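Local coordinates for protein HTH-type transcriptional regulator AscG (Escherichia coli, PDB 3BRQ) that represses transcription of the cryptic asc operon as a DNA-binding regulator of the LacI family, at residues A80-D94 against P103-S115. Sequence-based numbering, arbitrary orientation.
Sequences AIMIYPRFLSVDEID and PIMVLNRRLRKNS. With SO4 (sulfate ion), chain F.
Bends at chi2 and chi3 (-75° and -57°) fold Arg109 back over Pro85, bringing its guanidinium to the loop that leads into helix 90-98, while Asp94, with CG anti to its carbonyl carbon, turns its carboxylate to the backbone of Arg112-Asn114. Both contacts belong to a beta-alpha-beta unit of the periplasmic-binding-protein-like fold, in which strands 80-84 and 104-107 run parallel. Ladder bonds alternate from Ile81 N to Pro103 O (2.8 Å) through to Leu107 N and Ile83 O. On one face of the sheet Ile83 CG2 packs on Val106, which Ile93 CG2 meets from the helix; on the other, Leu107 CD2 touches both Met82 SE and Tyr84 CD2, and helix 255-270 covers this side. Arg109 NH1 and NH2 both grip Leu88 O, NH1 at 2.9 Å, and NH1 also reaches Pro85 O from above the carbonyl plane. Ile93 CD1 rests against one guanidinium face. A leucine in place of Arg109 would probably leave the carbonyls of Pro85 and Leu88 without these donors and the loop, which Glu66 also holds, less firmly tied to residues 103-115. At the strand tips a sulfate, probably from the crystallisation liquor, accepts from Tyr84 OH (2.6 Å to O4) and, almost straight, from Arg86 NE; Thr153, Ser151 and Gly33 N complete the site. Arg112 NE forms a salt bridge to Asp91 OD1 through a weak hydrogen bond, and Val90 CG1 sits over the guanidinium. Asp94 OD2 takes Lys113 N, whereas OD1 receives Asn114 N (2.9 Å) and Asn114 ND2 (3.1 Å), both from the same face of the carboxylate.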
loop_
_atom_site.group_PDB
_atom_site.type_symbol
_atom_site.label_atom_id
_atom_site.label_comp_id
_atom_site.label_asym_id
_atom_site.label_seq_id
_atom_site.Cartn_x
_atom_site.Cartn_y
_atom_site.Cartn_z
ATOM N N ALA B 80 21.418 -8.539 -12.801
ATOM C CA ALA B 80 20.172 -8.625 -13.561
ATOM C C ALA B 80 19.235 -7.493 -13.147
ATOM O O ALA B 80 19.253 -7.051 -11.973
ATOM C CB ALA B 80 19.485 -9.942 -13.277
ATOM N N ILE B 81 18.368 -7.064 -14.079
ATOM C CA ILE B 81 17.417 -5.983 -13.753
ATOM C C ILE B 81 15.961 -6.405 -14.014
ATOM O O ILE B 81 15.656 -7.028 -15.043
ATOM C CB ILE B 81 17.765 -4.706 -14.562
ATOM C CG1 ILE B 81 19.240 -4.323 -14.356
ATOM C CG2 ILE B 81 16.819 -3.484 -14.209
ATOM C CD1 ILE B 81 19.430 -3.620 -13.002
HETATM N N MSE B 82 15.063 -6.082 -13.095
HETATM C CA MSE B 82 13.615 -6.145 -13.394
HETATM C C MSE B 82 13.142 -4.712 -13.512
HETATM O O MSE B 82 13.221 -3.971 -12.540
HETATM C CB MSE B 82 12.814 -6.826 -12.280
HETATM C CG MSE B 82 11.260 -6.884 -12.619
HETATM SE SE MSE B 82 10.125 -6.950 -11.065
HETATM C CE MSE B 82 10.323 -5.038 -10.547
ATOM N N ILE B 83 12.640 -4.310 -14.692
ATOM C CA ILE B 83 12.079 -2.951 -14.812
ATOM C C ILE B 83 10.536 -3.022 -14.743
ATOM O O ILE B 83 9.927 -3.802 -15.443
ATOM C CB ILE B 83 12.633 -2.192 -16.055
ATOM C CG1 ILE B 83 11.864 -0.898 -16.362
ATOM C CG2 ILE B 83 12.562 -3.027 -17.306
ATOM C CD1 ILE B 83 12.226 0.255 -15.393
ATOM N N TYR B 84 9.921 -2.268 -13.828
ATOM C CA TYR B 84 8.474 -2.062 -13.897
ATOM C C TYR B 84 8.139 -0.581 -14.278
ATOM O O TYR B 84 8.049 0.272 -13.421
ATOM C CB TYR B 84 7.846 -2.553 -12.595
ATOM C CG TYR B 84 6.365 -2.291 -12.406
ATOM C CD1 TYR B 84 5.535 -1.910 -13.473
ATOM C CD2 TYR B 84 5.803 -2.411 -11.125
ATOM C CE1 TYR B 84 4.188 -1.629 -13.271
ATOM C CE2 TYR B 84 4.459 -2.179 -10.919
ATOM C CZ TYR B 84 3.661 -1.809 -12.008
ATOM O OH TYR B 84 2.336 -1.571 -11.760
ATOM N N PRO B 85 8.025 -0.275 -15.594
ATOM C CA PRO B 85 7.939 1.091 -16.031
ATOM C C PRO B 85 6.498 1.553 -16.305
ATOM O O PRO B 85 5.668 0.790 -16.876
ATOM C CB PRO B 85 8.731 1.048 -17.358
ATOM C CG PRO B 85 8.430 -0.250 -17.904
ATOM C CD PRO B 85 8.078 -1.176 -16.745
ATOM N N ARG B 86 6.190 2.803 -15.928
ATOM C CA ARG B 86 4.945 3.403 -16.359
ATOM C C ARG B 86 5.214 4.059 -17.703
ATOM O O ARG B 86 4.412 3.877 -18.629
ATOM C CB ARG B 86 4.411 4.483 -15.381
ATOM C CG ARG B 86 3.136 5.163 -15.932
ATOM C CD ARG B 86 2.292 5.867 -14.928
ATOM N NE ARG B 86 1.602 4.956 -13.989
ATOM C CZ ARG B 86 0.868 5.424 -13.001
ATOM N NH1 ARG B 86 0.750 6.749 -12.923
ATOM N NH2 ARG B 86 0.241 4.609 -12.120
ATOM N N PHE B 87 6.322 4.806 -17.828
ATOM C CA PHE B 87 6.482 5.744 -18.965
ATOM C C PHE B 87 7.217 5.234 -20.220
ATOM O O PHE B 87 6.884 5.665 -21.344
ATOM C CB PHE B 87 7.061 7.095 -18.491
ATOM C CG PHE B 87 6.201 7.782 -17.460
ATOM C CD1 PHE B 87 5.093 8.568 -17.861
ATOM C CD2 PHE B 87 6.434 7.584 -16.104
ATOM C CE1 PHE B 87 4.279 9.179 -16.924
ATOM C CE2 PHE B 87 5.612 8.191 -15.135
ATOM C CZ PHE B 87 4.548 8.971 -15.511
ATOM N N LEU B 88 8.239 4.391 -20.068
ATOM C CA LEU B 88 9.003 3.939 -21.239
ATOM C C LEU B 88 8.093 3.249 -22.247
ATOM O O LEU B 88 7.244 2.485 -21.844
ATOM C CB LEU B 88 10.144 3.016 -20.859
ATOM C CG LEU B 88 11.377 3.655 -20.189
ATOM C CD1 LEU B 88 12.143 2.598 -19.358
ATOM C CD2 LEU B 88 12.303 4.268 -21.230
ATOM N N SER B 89 8.253 3.546 -23.533
ATOM C CA SER B 89 7.480 2.849 -24.563
ATOM C C SER B 89 8.050 1.449 -24.693
ATOM O O SER B 89 9.207 1.191 -24.361
ATOM C CB SER B 89 7.608 3.557 -25.892
ATOM O OG SER B 89 8.918 3.412 -26.350
ATOM N N VAL B 90 7.231 0.517 -25.147
ATOM C CA VAL B 90 7.713 -0.835 -25.551
ATOM C C VAL B 90 9.045 -0.850 -26.338
ATOM O O VAL B 90 10.009 -1.562 -25.974
ATOM C CB VAL B 90 6.539 -1.603 -26.249
ATOM C CG1 VAL B 90 6.999 -2.612 -27.294
ATOM C CG2 VAL B 90 5.698 -2.268 -25.160
ATOM N N ASP B 91 9.099 -0.049 -27.402
ATOM C CA ASP B 91 10.280 0.063 -28.213
ATOM C C ASP B 91 11.463 0.573 -27.432
ATOM O O ASP B 91 12.553 0.097 -27.646
ATOM C CB ASP B 91 10.039 0.981 -29.413
ATOM C CG ASP B 91 9.049 0.386 -30.388
ATOM O OD1 ASP B 91 8.987 -0.856 -30.472
ATOM O OD2 ASP B 91 8.343 1.155 -31.078
ATOM N N GLU B 92 11.259 1.570 -26.572
ATOM C CA GLU B 92 12.366 2.013 -25.698
ATOM C C GLU B 92 12.880 0.872 -24.830
ATOM O O GLU B 92 14.083 0.702 -24.666
ATOM C CB GLU B 92 11.949 3.187 -24.831
ATOM C CG GLU B 92 11.875 4.481 -25.629
ATOM C CD GLU B 92 11.302 5.664 -24.829
ATOM O OE1 GLU B 92 10.200 5.569 -24.251
ATOM O OE2 GLU B 92 11.982 6.704 -24.794
ATOM N N ILE B 93 11.967 0.075 -24.285
ATOM C CA ILE B 93 12.356 -1.083 -23.496
ATOM C C ILE B 93 13.128 -2.107 -24.361
ATOM O O ILE B 93 14.179 -2.575 -23.941
ATOM C CB ILE B 93 11.154 -1.694 -22.728
ATOM C CG1 ILE B 93 10.507 -0.615 -21.803
ATOM C CG2 ILE B 93 11.639 -2.889 -21.866
ATOM C CD1 ILE B 93 8.943 -0.742 -21.553
ATOM N N ASP B 94 12.664 -2.389 -25.596
ATOM C CA ASP B 94 13.386 -3.318 -26.454
ATOM C C ASP B 94 14.822 -2.794 -26.713
ATOM O O ASP B 94 15.795 -3.556 -26.733
ATOM C CB ASP B 94 12.634 -3.548 -27.794
ATOM C CG ASP B 94 11.545 -4.632 -27.698
ATOM O OD1 ASP B 94 11.806 -5.706 -27.106
ATOM O OD2 ASP B 94 10.424 -4.415 -28.246
ATOM N N PRO B 103 21.068 -9.697 -17.967
ATOM C CA PRO B 103 19.680 -10.077 -18.098
ATOM C C PRO B 103 18.770 -8.938 -17.600
ATOM O O PRO B 103 18.871 -8.551 -16.430
ATOM C CB PRO B 103 19.567 -11.274 -17.147
ATOM C CG PRO B 103 20.949 -11.781 -17.059
ATOM C CD PRO B 103 21.755 -10.554 -16.987
ATOM N N ILE B 104 17.936 -8.406 -18.487
ATOM C CA ILE B 104 16.949 -7.352 -18.139
ATOM C C ILE B 104 15.559 -7.847 -18.491
ATOM O O ILE B 104 15.316 -8.290 -19.626
ATOM C CB ILE B 104 17.205 -5.986 -18.837
ATOM C CG1 ILE B 104 18.593 -5.475 -18.478
ATOM C CG2 ILE B 104 16.102 -4.921 -18.430
ATOM C CD1 ILE B 104 19.048 -4.300 -19.298
HETATM N N MSE B 105 14.649 -7.826 -17.525
HETATM C CA MSE B 105 13.287 -8.233 -17.819
HETATM C C MSE B 105 12.287 -7.155 -17.426
HETATM O O MSE B 105 12.562 -6.394 -16.490
HETATM C CB MSE B 105 12.983 -9.566 -17.119
HETATM C CG MSE B 105 13.661 -10.739 -17.906
HETATM SE SE MSE B 105 13.203 -12.481 -17.257
HETATM C CE MSE B 105 11.387 -12.671 -17.822
ATOM N N VAL B 106 11.125 -7.145 -18.088
ATOM C CA VAL B 106 10.097 -6.117 -17.896
ATOM C C VAL B 106 8.840 -6.767 -17.321
ATOM O O VAL B 106 8.444 -7.843 -17.738
ATOM C CB VAL B 106 9.784 -5.323 -19.238
ATOM C CG1 VAL B 106 9.213 -6.237 -20.261
ATOM C CG2 VAL B 106 8.799 -4.158 -19.000
ATOM N N LEU B 107 8.282 -6.130 -16.292
ATOM C CA LEU B 107 7.014 -6.480 -15.667
ATOM C C LEU B 107 5.896 -5.523 -16.137
ATOM O O LEU B 107 6.068 -4.285 -16.118
ATOM C CB LEU B 107 7.176 -6.346 -14.129
ATOM C CG LEU B 107 5.972 -6.759 -13.257
ATOM C CD1 LEU B 107 5.786 -8.313 -13.321
ATOM C CD2 LEU B 107 6.205 -6.328 -11.804
ATOM N N ASN B 108 4.730 -6.085 -16.490
ATOM C CA ASN B 108 3.500 -5.299 -16.735
ATOM C C ASN B 108 3.432 -4.690 -18.137
ATOM O O ASN B 108 2.546 -3.862 -18.404
ATOM C CB ASN B 108 3.257 -4.203 -15.663
ATOM C CG ASN B 108 1.757 -3.770 -15.564
ATOM O OD1 ASN B 108 1.436 -2.577 -15.463
ATOM N ND2 ASN B 108 0.858 -4.728 -15.601
ATOM N N ARG B 109 4.364 -5.054 -19.023
ATOM C CA ARG B 109 4.350 -4.534 -20.404
ATOM C C ARG B 109 4.740 -5.701 -21.326
ATOM O O ARG B 109 5.631 -6.497 -20.994
ATOM C CB ARG B 109 5.335 -3.352 -20.594
ATOM C CG ARG B 109 5.422 -2.313 -19.431
ATOM C CD ARG B 109 4.195 -1.324 -19.335
ATOM N NE ARG B 109 4.117 -0.656 -20.619
ATOM C CZ ARG B 109 4.797 0.450 -20.931
ATOM N NH1 ARG B 109 5.481 1.085 -19.981
ATOM N NH2 ARG B 109 4.713 0.974 -22.177
ATOM N N ARG B 110 4.070 -5.819 -22.464
ATOM C CA ARG B 110 4.378 -6.901 -23.438
ATOM C C ARG B 110 5.353 -6.435 -24.511
ATOM O O ARG B 110 5.042 -5.516 -25.246
ATOM C CB ARG B 110 3.083 -7.421 -24.097
ATOM C CG ARG B 110 3.323 -8.682 -24.981
ATOM C CD ARG B 110 2.032 -9.380 -25.407
ATOM N NE ARG B 110 0.957 -8.423 -25.633
ATOM C CZ ARG B 110 -0.225 -8.704 -26.191
ATOM N NH1 ARG B 110 -0.519 -9.940 -26.605
ATOM N NH2 ARG B 110 -1.120 -7.727 -26.333
ATOM N N LEU B 111 6.529 -7.051 -24.607
ATOM C CA LEU B 111 7.519 -6.606 -25.593
ATOM C C LEU B 111 7.271 -7.104 -27.022
ATOM O O LEU B 111 6.648 -8.158 -27.233
ATOM C CB LEU B 111 8.950 -6.948 -25.138
ATOM C CG LEU B 111 9.479 -6.176 -23.911
ATOM C CD1 LEU B 111 10.960 -6.355 -23.787
ATOM C CD2 LEU B 111 9.145 -4.694 -23.950
ATOM N N ARG B 112 7.743 -6.328 -28.004
ATOM C CA ARG B 112 7.537 -6.648 -29.414
ATOM C C ARG B 112 8.647 -7.570 -29.909
ATOM O O ARG B 112 8.384 -8.690 -30.357
ATOM C CB ARG B 112 7.481 -5.351 -30.245
ATOM C CG ARG B 112 7.113 -5.547 -31.735
ATOM C CD ARG B 112 7.165 -4.237 -32.572
ATOM N NE ARG B 112 6.842 -3.021 -31.813
ATOM C CZ ARG B 112 5.642 -2.709 -31.317
ATOM N NH1 ARG B 112 4.602 -3.524 -31.481
ATOM N NH2 ARG B 112 5.485 -1.578 -30.626
ATOM N N LYS B 113 9.884 -7.092 -29.830
ATOM C CA LYS B 113 11.060 -7.887 -30.169
ATOM C C LYS B 113 11.406 -8.918 -29.062
ATOM O O LYS B 113 11.251 -10.113 -29.278
ATOM C CB LYS B 113 12.228 -6.971 -30.524
ATOM C CG LYS B 113 13.491 -7.665 -30.947
ATOM C CD LYS B 113 14.603 -6.624 -31.137
ATOM C CE LYS B 113 15.972 -7.283 -31.234
ATOM N NZ LYS B 113 16.132 -8.331 -30.161
ATOM N N ASN B 114 11.816 -8.467 -27.875
ATOM C CA ASN B 114 12.258 -9.392 -26.815
ATOM C C ASN B 114 11.139 -9.891 -25.910
ATOM O O ASN B 114 11.157 -9.678 -24.681
ATOM C CB ASN B 114 13.379 -8.773 -25.984
ATOM C CG ASN B 114 14.551 -8.305 -26.826
ATOM O OD1 ASN B 114 15.407 -9.096 -27.220
ATOM N ND2 ASN B 114 14.616 -6.997 -27.076
ATOM N N SER B 115 10.178 -10.590 -26.510
ATOM C CA SER B 115 8.940 -10.994 -25.819
ATOM C C SER B 115 9.167 -11.978 -24.680
ATOM O O SER B 115 8.404 -11.975 -23.709
ATOM C CB SER B 115 7.928 -11.550 -26.815
ATOM O OG SER B 115 8.568 -12.520 -27.631
HETATM S S SO4 F . 0.830 1.257 -14.075
HETATM O O1 SO4 F . 0.313 0.598 -15.230
HETATM O O2 SO4 F . 2.103 1.935 -14.435
HETATM O O3 SO4 F . -0.174 2.082 -13.455
HETATM O O4 SO4 F . 1.019 0.219 -13.068
#